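Local coordinates for protein DNA polymerase (Bacillus phage phi29, PDB 2PY5) that replicates the phage genome by protein-primed, highly processive strand-displacement synthesis and, in its natural form, also acts as a 3'-5' exonuclease, at residues S329-E334 with I433-R438; R223-G228 with M429-T434; L283-I288 with L351-T356. The protein carries 2 engineered substitutions. One frame throughout, in Å; residues are numbered along the deposited sequence.

Interaction 1: S329-E334 with I433-R438; sequences SNVDLE and ITAWAR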
loop_
_atom_site.group_PDB
_atom_site.type_symbol
_atom_site.label_atom_id
_atom_site.label_comp_id
_atom_site.label_asym_id
_atom_site.label_seq_id
_atom_site.Cartn_x
_atom_site.Cartn_y
_atom_site.Cartn_z
ATOM N N SER F 329 18.286 12.383 5.916
ATOM C CA SER F 329 18.887 11.548 6.957
ATOM C C SER F 329 20.389 11.433 6.703
ATOM O O SER F 329 20.864 11.561 5.568
ATOM C CB SER F 329 18.249 10.158 6.945
ATOM O OG SER F 329 18.693 9.376 5.827
ATOM N N ASN F 330 21.175 11.126 7.730
ATOM C CA ASN F 330 22.608 10.964 7.513
ATOM C C ASN F 330 22.932 9.820 6.531
ATOM O O ASN F 330 23.941 9.866 5.827
ATOM C CB ASN F 330 23.394 10.786 8.837
ATOM C CG ASN F 330 22.912 9.609 9.671
ATOM O OD1 ASN F 330 21.917 9.722 10.386
ATOM N ND2 ASN F 330 23.643 8.486 9.607
ATOM N N VAL F 331 22.065 8.809 6.500
ATOM C CA VAL F 331 22.226 7.683 5.601
ATOM C C VAL F 331 22.109 8.203 4.145
ATOM O O VAL F 331 22.951 7.907 3.297
ATOM C CB VAL F 331 21.155 6.626 5.861
ATOM C CG1 VAL F 331 21.254 5.521 4.830
ATOM C CG2 VAL F 331 21.318 6.023 7.286
ATOM N N ASP F 332 21.054 8.948 3.875
ATOM C CA ASP F 332 20.854 9.511 2.526
ATOM C C ASP F 332 21.916 10.541 2.158
ATOM O O ASP F 332 22.368 10.602 0.996
ATOM C CB ASP F 332 19.463 10.142 2.406
ATOM C CG ASP F 332 18.349 9.126 2.500
ATOM O OD1 ASP F 332 18.270 8.250 1.631
ATOM O OD2 ASP F 332 17.512 9.226 3.426
ATOM N N LEU F 333 22.330 11.333 3.138
ATOM C CA LEU F 333 23.335 12.377 2.921
ATOM C C LEU F 333 24.690 11.747 2.569
ATOM O O LEU F 333 25.388 12.196 1.643
ATOM C CB LEU F 333 23.458 13.245 4.180
ATOM C CG LEU F 333 24.552 14.304 4.110
ATOM C CD1 LEU F 333 24.278 15.320 2.999
ATOM C CD2 LEU F 333 24.705 15.000 5.454
ATOM N N GLU F 334 25.087 10.681 3.273
ATOM C CA GLU F 334 26.349 10.051 2.935
ATOM C C GLU F 334 26.312 9.379 1.549
ATOM O O GLU F 334 27.296 9.408 0.813
ATOM C CB GLU F 334 26.789 9.098 4.022
ATOM C CG GLU F 334 27.147 9.840 5.335
ATOM C CD GLU F 334 28.263 10.923 5.217
ATOM O OE1 GLU F 334 29.170 10.853 4.345
ATOM O OE2 GLU F 334 28.230 11.864 6.036
ATOM N N ILE F 433 13.933 4.056 8.742
ATOM C CA ILE F 433 13.658 2.700 8.271
ATOM C C ILE F 433 13.723 2.674 6.748
ATOM O O ILE F 433 14.379 1.792 6.166
ATOM C CB ILE F 433 12.341 2.153 8.810
ATOM C CG1 ILE F 433 12.460 1.831 10.309
ATOM C CG2 ILE F 433 11.931 0.868 8.029
ATOM C CD1 ILE F 433 11.124 1.604 11.003
ATOM N N THR F 434 13.087 3.650 6.088
ATOM C CA THR F 434 13.114 3.674 4.616
ATOM C C THR F 434 14.513 4.066 4.092
ATOM O O THR F 434 14.960 3.538 3.061
ATOM C CB THR F 434 12.037 4.552 4.024
ATOM O OG1 THR F 434 12.263 5.921 4.393
ATOM C CG2 THR F 434 10.647 4.104 4.468
ATOM N N ALA F 435 15.237 4.921 4.827
ATOM C CA ALA F 435 16.594 5.316 4.433
ATOM C C ALA F 435 17.543 4.126 4.431
ATOM O O ALA F 435 18.272 3.902 3.478
ATOM C CB ALA F 435 17.134 6.450 5.327
ATOM N N TRP F 436 17.503 3.331 5.494
ATOM C CA TRP F 436 18.312 2.145 5.534
ATOM C C TRP F 436 17.915 1.140 4.441
ATOM O O TRP F 436 18.786 0.438 3.915
ATOM C CB TRP F 436 18.213 1.493 6.923
ATOM C CG TRP F 436 19.097 2.120 7.972
ATOM C CD1 TRP F 436 18.706 2.682 9.164
ATOM C CD2 TRP F 436 20.527 2.165 7.963
ATOM N NE1 TRP F 436 19.808 3.105 9.872
ATOM C CE2 TRP F 436 20.938 2.785 9.169
ATOM C CE3 TRP F 436 21.501 1.739 7.061
ATOM C CZ2 TRP F 436 22.264 3.011 9.464
ATOM C CZ3 TRP F 436 22.820 1.955 7.370
ATOM C CH2 TRP F 436 23.190 2.589 8.563
ATOM N N ALA F 437 16.616 1.037 4.140
ATOM C CA ALA F 437 16.144 0.146 3.089
ATOM C C ALA F 437 16.737 0.598 1.734
ATOM O O ALA F 437 17.285 -0.218 0.973
ATOM C CB ALA F 437 14.672 0.155 3.038
ATOM N N ARG F 438 16.678 1.893 1.466
ATOM C CA ARG F 438 17.275 2.418 0.236
ATOM C C ARG F 438 18.769 2.138 0.193
ATOM O O ARG F 438 19.312 1.724 -0.835
ATOM C CB ARG F 438 17.035 3.927 0.082
ATOM C CG ARG F 438 15.642 4.287 -0.225
ATOM C CD ARG F 438 15.509 5.772 -0.599
ATOM N NE ARG F 438 15.772 6.650 0.530
ATOM C CZ ARG F 438 14.925 6.892 1.526
ATOM N NH1 ARG F 438 13.719 6.340 1.549
ATOM N NH2 ARG F 438 15.259 7.717 2.496
#

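Interaction 2: R223-G228 with M429-T434; sequences RYAYRG and MGVFIT. With nucleotides of chain C.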
loop_
_atom_site.group_PDB
_atom_site.type_symbol
_atom_site.label_atom_id
_atom_site.label_comp_id
_atom_site.label_asym_id
_atom_site.label_seq_id
_atom_site.Cartn_x
_atom_site.Cartn_y
_atom_site.Cartn_z
ATOM N N ARG F 223 9.565 15.283 8.512
ATOM C CA ARG F 223 8.813 14.717 7.415
ATOM C C ARG F 223 9.394 15.089 6.049
ATOM O O ARG F 223 9.269 14.331 5.090
ATOM C CB ARG F 223 7.351 15.144 7.527
ATOM C CG ARG F 223 6.397 14.621 6.432
ATOM C CD ARG F 223 4.936 14.992 6.724
ATOM N NE ARG F 223 4.619 14.550 8.070
ATOM C CZ ARG F 223 4.411 13.294 8.415
ATOM N NH1 ARG F 223 4.307 12.335 7.494
ATOM N NH2 ARG F 223 4.238 13.011 9.697
ATOM N N TYR F 224 10.066 16.237 5.972
ATOM C CA TYR F 224 10.740 16.596 4.723
ATOM C C TYR F 224 11.756 15.536 4.293
ATOM O O TYR F 224 12.085 15.442 3.115
ATOM C CB TYR F 224 11.453 17.946 4.813
ATOM C CG TYR F 224 10.598 19.167 5.056
ATOM C CD1 TYR F 224 10.985 20.119 5.972
ATOM C CD2 TYR F 224 9.407 19.358 4.369
ATOM C CE1 TYR F 224 10.226 21.244 6.207
ATOM C CE2 TYR F 224 8.631 20.494 4.602
ATOM C CZ TYR F 224 9.044 21.418 5.524
ATOM O OH TYR F 224 8.285 22.573 5.766
ATOM N N ALA F 225 12.279 14.781 5.269
ATOM C CA ALA F 225 13.261 13.761 5.014
ATOM C C ALA F 225 12.656 12.377 4.763
ATOM O O ALA F 225 13.414 11.404 4.582
ATOM C CB ALA F 225 14.268 13.694 6.217
ATOM N N TYR F 226 11.317 12.257 4.785
ATOM C CA TYR F 226 10.653 10.960 4.623
ATOM C C TYR F 226 10.449 10.669 3.149
ATOM O O TYR F 226 9.809 11.452 2.432
ATOM C CB TYR F 226 9.314 10.944 5.353
ATOM C CG TYR F 226 8.607 9.585 5.425
ATOM C CD1 TYR F 226 9.263 8.470 5.856
ATOM C CD2 TYR F 226 7.257 9.460 5.130
ATOM C CE1 TYR F 226 8.638 7.241 5.935
ATOM C CE2 TYR F 226 6.614 8.239 5.217
ATOM C CZ TYR F 226 7.321 7.124 5.652
ATOM O OH TYR F 226 6.705 5.887 5.761
ATOM N N ARG F 227 11.043 9.579 2.699
ATOM C CA ARG F 227 10.959 9.149 1.302
ATOM C C ARG F 227 10.675 7.656 1.293
ATOM O O ARG F 227 10.793 6.970 2.314
ATOM C CB ARG F 227 12.281 9.437 0.577
ATOM C CG ARG F 227 12.672 10.887 0.597
ATOM C CD ARG F 227 14.031 11.098 0.004
ATOM N NE ARG F 227 14.222 12.502 -0.333
ATOM C CZ ARG F 227 14.612 13.454 0.513
ATOM N NH1 ARG F 227 14.877 13.177 1.784
ATOM N NH2 ARG F 227 14.735 14.700 0.075
ATOM N N GLY F 228 10.274 7.150 0.135
ATOM C CA GLY F 228 9.924 5.746 -0.005
ATOM C C GLY F 228 11.020 4.936 -0.670
ATOM O O GLY F 228 12.214 5.231 -0.541
ATOM N N MET F 429 11.483 7.564 13.040
ATOM C CA MET F 429 11.647 6.135 12.847
ATOM C C MET F 429 11.312 5.735 11.420
ATOM O O MET F 429 12.018 4.930 10.803
ATOM C CB MET F 429 10.791 5.362 13.864
ATOM C CG MET F 429 10.922 3.879 13.868
ATOM S SD MET F 429 12.595 3.317 14.187
ATOM C CE MET F 429 12.786 3.223 15.954
ATOM N N GLY F 430 10.237 6.302 10.869
ATOM C CA GLY F 430 9.903 6.043 9.468
ATOM C C GLY F 430 10.990 6.534 8.523
ATOM O O GLY F 430 11.388 5.841 7.576
ATOM N N VAL F 431 11.479 7.746 8.770
ATOM C CA VAL F 431 12.520 8.334 7.923
ATOM C C VAL F 431 13.721 7.391 7.815
ATOM O O VAL F 431 14.240 7.126 6.730
ATOM C CB VAL F 431 12.978 9.701 8.480
ATOM C CG1 VAL F 431 14.301 10.129 7.875
ATOM C CG2 VAL F 431 11.864 10.756 8.276
ATOM N N PHE F 432 14.172 6.856 8.960
ATOM C CA PHE F 432 15.350 6.014 8.959
ATOM C C PHE F 432 15.127 4.572 8.522
ATOM O O PHE F 432 16.021 3.946 7.956
ATOM C CB PHE F 432 16.029 6.083 10.328
ATOM C CG PHE F 432 16.886 7.297 10.475
ATOM C CD1 PHE F 432 16.348 8.508 10.906
ATOM C CD2 PHE F 432 18.226 7.258 10.127
ATOM C CE1 PHE F 432 17.158 9.629 11.018
ATOM C CE2 PHE F 432 19.025 8.394 10.225
ATOM C CZ PHE F 432 18.488 9.569 10.667
ATOM N N ILE F 433 13.933 4.056 8.742
ATOM C CA ILE F 433 13.658 2.700 8.271
ATOM C C ILE F 433 13.723 2.674 6.748
ATOM O O ILE F 433 14.379 1.792 6.166
ATOM C CB ILE F 433 12.341 2.153 8.810
ATOM C CG1 ILE F 433 12.460 1.831 10.309
ATOM C CG2 ILE F 433 11.931 0.868 8.029
ATOM C CD1 ILE F 433 11.124 1.604 11.003
ATOM N N THR F 434 13.087 3.650 6.088
ATOM C CA THR F 434 13.114 3.674 4.616
ATOM C C THR F 434 14.513 4.066 4.092
ATOM O O THR F 434 14.960 3.538 3.061
ATOM C CB THR F 434 12.037 4.552 4.024
ATOM O OG1 THR F 434 12.263 5.921 4.393
ATOM C CG2 THR F 434 10.647 4.104 4.468
ATOM P P DT C 6 3.036 12.280 3.900
ATOM O OP1 DT C 6 4.285 12.944 4.308
ATOM O OP2 DT C 6 1.754 12.472 4.637
ATOM O "O5'" DT C 6 2.723 12.648 2.370
ATOM C "C5'" DT C 6 3.755 12.723 1.406
ATOM C "C4'" DT C 6 3.154 13.192 0.098
ATOM O "O4'" DT C 6 2.356 12.100 -0.425
ATOM C "C3'" DT C 6 2.224 14.408 0.210
ATOM O "O3'" DT C 6 2.426 15.341 -0.865
ATOM C "C2'" DT C 6 0.831 13.791 0.174
ATOM C "C1'" DT C 6 1.050 12.563 -0.707
ATOM N N1 DT C 6 0.074 11.422 -0.505
ATOM C C2 DT C 6 -0.469 10.817 -1.624
ATOM O O2 DT C 6 -0.200 11.165 -2.765
ATOM N N3 DT C 6 -1.344 9.786 -1.351
ATOM C C4 DT C 6 -1.727 9.308 -0.108
ATOM O O4 DT C 6 -2.522 8.379 0.015
ATOM C C5 DT C 6 -1.120 9.982 1.020
ATOM C C7 DT C 6 -1.450 9.566 2.425
ATOM C C6 DT C 6 -0.263 10.989 0.773
HETATM O O HOH W 1 13.267 8.543 4.420
#

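Interaction 3: L283-I288 with L351-T356; sequences LHIQHI and LKFKAT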
loop_
_atom_site.group_PDB
_atom_site.type_symbol
_atom_site.label_atom_id
_atom_site.label_comp_id
_atom_site.label_asym_id
_atom_site.label_seq_id
_atom_site.Cartn_x
_atom_site.Cartn_y
_atom_site.Cartn_z
ATOM N N LEU F 283 22.657 9.827 15.026
ATOM C CA LEU F 283 21.867 9.944 13.801
ATOM C C LEU F 283 21.394 11.375 13.652
ATOM O O LEU F 283 21.149 12.071 14.629
ATOM C CB LEU F 283 20.642 9.026 13.811
ATOM C CG LEU F 283 20.892 7.522 13.895
ATOM C CD1 LEU F 283 19.580 6.766 13.879
ATOM C CD2 LEU F 283 21.835 7.017 12.782
ATOM N N HIS F 284 21.223 11.831 12.415
ATOM C CA HIS F 284 20.730 13.178 12.224
ATOM C C HIS F 284 20.012 13.346 10.901
ATOM O O HIS F 284 20.151 12.523 10.011
ATOM C CB HIS F 284 21.839 14.238 12.377
ATOM C CG HIS F 284 22.807 14.332 11.226
ATOM N ND1 HIS F 284 23.874 13.479 11.068
ATOM C CD2 HIS F 284 22.910 15.248 10.229
ATOM C CE1 HIS F 284 24.560 13.826 9.985
ATOM N NE2 HIS F 284 23.992 14.897 9.458
ATOM N N ILE F 285 19.258 14.429 10.826
ATOM C CA ILE F 285 18.638 14.916 9.580
ATOM C C ILE F 285 19.250 16.289 9.362
ATOM O O ILE F 285 19.243 17.119 10.261
ATOM C CB ILE F 285 17.098 14.964 9.691
ATOM C CG1 ILE F 285 16.522 13.545 9.731
ATOM C CG2 ILE F 285 16.482 15.742 8.482
ATOM C CD1 ILE F 285 15.038 13.464 10.112
ATOM N N GLN F 286 19.791 16.495 8.161
ATOM C CA GLN F 286 20.496 17.739 7.792
ATOM C C GLN F 286 19.680 18.447 6.718
ATOM O O GLN F 286 19.365 17.841 5.698
ATOM C CB GLN F 286 21.887 17.409 7.261
ATOM C CG GLN F 286 22.733 18.607 6.824
ATOM C CD GLN F 286 23.214 19.450 8.001
ATOM O OE1 GLN F 286 24.019 18.983 8.837
ATOM N NE2 GLN F 286 22.760 20.703 8.058
ATOM N N HIS F 287 19.348 19.710 6.957
ATOM C CA HIS F 287 18.826 20.601 5.920
ATOM C C HIS F 287 20.032 21.184 5.196
ATOM O O HIS F 287 20.882 21.847 5.818
ATOM C CB HIS F 287 17.972 21.710 6.535
ATOM C CG HIS F 287 17.299 22.614 5.532
ATOM N ND1 HIS F 287 16.711 23.807 5.898
ATOM C CD2 HIS F 287 17.124 22.508 4.189
ATOM C CE1 HIS F 287 16.201 24.395 4.827
ATOM N NE2 HIS F 287 16.427 23.623 3.782
ATOM N N ILE F 288 20.088 20.956 3.884
ATOM C CA ILE F 288 21.224 21.343 3.044
ATOM C C ILE F 288 20.662 21.942 1.768
ATOM O O ILE F 288 19.660 21.452 1.260
ATOM C CB ILE F 288 22.146 20.112 2.727
ATOM C CG1 ILE F 288 23.299 20.482 1.791
ATOM C CG2 ILE F 288 21.339 18.930 2.160
ATOM C CD1 ILE F 288 24.379 19.407 1.713
ATOM N N LEU F 351 18.395 18.272 12.842
ATOM C CA LEU F 351 17.977 17.629 14.090
ATOM C C LEU F 351 18.825 16.395 14.304
ATOM O O LEU F 351 19.072 15.629 13.372
ATOM C CB LEU F 351 16.497 17.211 14.059
ATOM C CG LEU F 351 15.427 18.201 13.603
ATOM C CD1 LEU F 351 15.270 18.138 12.097
ATOM C CD2 LEU F 351 14.085 17.891 14.286
ATOM N N LYS F 352 19.273 16.188 15.544
ATOM C CA LYS F 352 20.022 14.971 15.877
ATOM C C LYS F 352 19.267 14.120 16.889
ATOM O O LYS F 352 18.450 14.635 17.681
ATOM C CB LYS F 352 21.446 15.270 16.340
ATOM C CG LYS F 352 21.539 16.106 17.588
ATOM C CD LYS F 352 22.971 16.358 18.003
ATOM C CE LYS F 352 23.033 17.083 19.322
ATOM N NZ LYS F 352 24.473 17.383 19.740
ATOM N N PHE F 353 19.505 12.822 16.820
ATOM C CA PHE F 353 18.728 11.837 17.578
ATOM C C PHE F 353 19.617 10.836 18.296
ATOM O O PHE F 353 20.573 10.327 17.742
ATOM C CB PHE F 353 17.813 11.024 16.647
ATOM C CG PHE F 353 16.893 11.869 15.805
ATOM C CD1 PHE F 353 17.329 12.370 14.597
ATOM C CD2 PHE F 353 15.617 12.166 16.232
ATOM C CE1 PHE F 353 16.508 13.164 13.813
ATOM C CE2 PHE F 353 14.793 12.970 15.434
ATOM C CZ PHE F 353 15.269 13.458 14.236
ATOM N N LYS F 354 19.198 10.485 19.501
ATOM C CA LYS F 354 19.661 9.259 20.126
ATOM C C LYS F 354 19.286 8.076 19.253
ATOM O O LYS F 354 18.359 8.159 18.431
ATOM C CB LYS F 354 19.063 9.092 21.524
ATOM C CG LYS F 354 19.307 10.261 22.431
ATOM C CD LYS F 354 18.817 10.017 23.855
ATOM C CE LYS F 354 17.377 10.364 24.020
ATOM N NZ LYS F 354 17.084 10.613 25.476
ATOM N N ALA F 355 19.986 6.965 19.433
ATOM C CA ALA F 355 19.737 5.820 18.591
ATOM C C ALA F 355 20.151 4.513 19.228
ATOM O O ALA F 355 21.043 4.470 20.098
ATOM C CB ALA F 355 20.447 6.008 17.254
ATOM N N THR F 356 19.502 3.447 18.782
ATOM C CA THR F 356 19.767 2.120 19.301
ATOM C C THR F 356 19.319 1.082 18.275
ATOM O O THR F 356 18.491 1.381 17.393
ATOM C CB THR F 356 19.049 1.896 20.637
ATOM O OG1 THR F 356 19.545 0.691 21.242
ATOM C CG2 THR F 356 17.549 1.802 20.444
#

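Interaction 1: S329-E334 with I433-R438
One face of the Trp436 indole is taken by Val331: methyl CG2 stands over the six-membered ring, 3.8 Å from its centroid and only 13° off the normal, a CH-pi contact made from directly above. At the indole's edge, NE1 bonds to the carbonyl of Leu262. The guanidinium of Arg438 is used differently. Thr434 O and Ala435 CA lie against one of its faces, toward the rim, while the carboxylate of Asp332 comes in at the edge. The two planar groups are nearly coplanar, and the salt bridge is side-on: Arg438 NE reaches Asp332 OD1 at 3.2 Å and Arg438 NH2 reaches Asp332 OD2 at 2.9 Å, both on the syn side of the carboxylate.

Ser329 holds that carboxylate from above its plane, OG donating to Asp332 OD2 at 2.7 Å, and as N-cap it accepts from Asp332 N at 3.1 Å. With chi1 at 74°, OG lies between its own backbone N and carbonyl carbon, where it can serve both bonds. Asp332 OD2 thus takes two donors, which fixes the carboxylate's rotation and probably favours its charged form. Ala435 CB lies against both polar partners, 3.4 Å from Ser329 OG and close to Asp332 OD2, with Val331 CB beside it.

Arg438, probably involved in template-primer binding, turns NH1 to the carbonyl of Gly228. The first turn of helix 330-339 packs on helix 427-447, their segments 32° from parallel, with helix 253-260 touching Trp436 and Ala437 and strand 283-294 lying against Asn330 and Leu333.

Interaction 2: R223-G228 with M429-T434
Tyr226 and Val431 form the close-packed part of this contact, where the two backbones come within 4.6 Å of each other, CA to CA. Tyr226 lays its ring along the helix with Gly430 O at the ring's edge, 3.5 Å from CE1. Gly430 brings no side chain to this spot, and the ring comes right up to the helix backbone. Tyr226 CG is anti to the backbone N (chi1 -172°), a setting that carries the ring along the helix toward Thr434, whose CG2 is 4.0 Å from Tyr226 CE1. Val431 divides its two methyls: CG1 packs on Ala225 CB at 3.9 Å, and CG2 sits equally far from Tyr226 CB.

The loop that makes these contacts follows helix 216-223 and opens with a type I beta turn from Arg223 to Tyr226. Tyr226, Arg227 and Gly228 belong to the YxGG/A motif between the exonuclease and polymerization domains, which is important for DNA binding and for coordinating synthesis with degradation. Here it lies against the polymerization domain's helix 427-447.

In contrast to the direct packing of Tyr226 and Val431, the part around Arg227 is looser and partly water-mediated. Thr434 OG1 donates to Arg227 O at 2.8 Å, and one water bridges the segments, donating to Ala225 O and Thr434 OG1 while accepting from Arg227 N. Arg223, whose side chain sets out away from the helix, reaches the DNA: NH1 meets OP1 of DT6 of chain C at 3.2 Å, a nearly straight bond (172°) with the phosphate oxygen in the guanidinium plane, and Asp219 holds the same guanidinium through NH2 in a salt bridge. The Tyr226 side chain also packs on a sugar of the bound strand.

Interaction 3: L283-I288 with L351-T356
Backbone hydrogen bonds join Ile285 and Leu351 in both directions: Ile285 N to Leu351 O at 2.8 Å, nearly in line with the carbonyl, and Leu351 N to Ile285 O at 3.0 Å. Leu283 and Phe353 form the next hydrogen-bonded pair of this antiparallel arrangement, with Phe353 N to Leu283 O at 2.8 Å and a weak return bond. Between them, His284 and Lys352 are a non-hydrogen-bonded pair flanked by CA-H...O contacts, the shorter running from His284 CA to Leu351 O at 3.2 Å. Strands 267-272 and 324-329 belong to the same sheet of the polymerization region.

Apolar contacts gather on the face carrying Leu283, Ile285, Leu351 and Phe353. Ile285 CD1 reaches Phe353 CE1 at 4.0 Å, coming at the ring obliquely. Nearer the strand's end, Leu283 CD1 touches Ala355 CB at 3.6 Å.

Polar groups take the other face. The His284 ring stacks on Tyr275, and Lys352, its chain extended beyond CG, reaches a salt bridge with Asp278.

The sheet here is therefore two-sided: one face apolar and turned toward Pro264 and helix 427-447, the other carrying a polar pair whose ends reach outside partners, with the backbone bonds setting the register.

From the N terminus, the chain first reaches 223-228, the linker between the exonuclease and polymerization domains, and interaction 2 closes the longest loop, some 200 residues, when it meets helix 427-447. Interaction 3 lies wholly within that loop, closing one of about 60 residues by pairing strand 283-294 with the end of strand 340-356. Interaction 1 starts between those two strands, at helix 330-339, and closes about 100 residues on helix 427-447, so it crosses interaction 3. Interactions 1 and 2 end on the same helix and share Ile433 and Thr434. Phe432 and Val431 also pack on Leu283 and Ile285, which brings the linker, helix 427-447 and the sheet together.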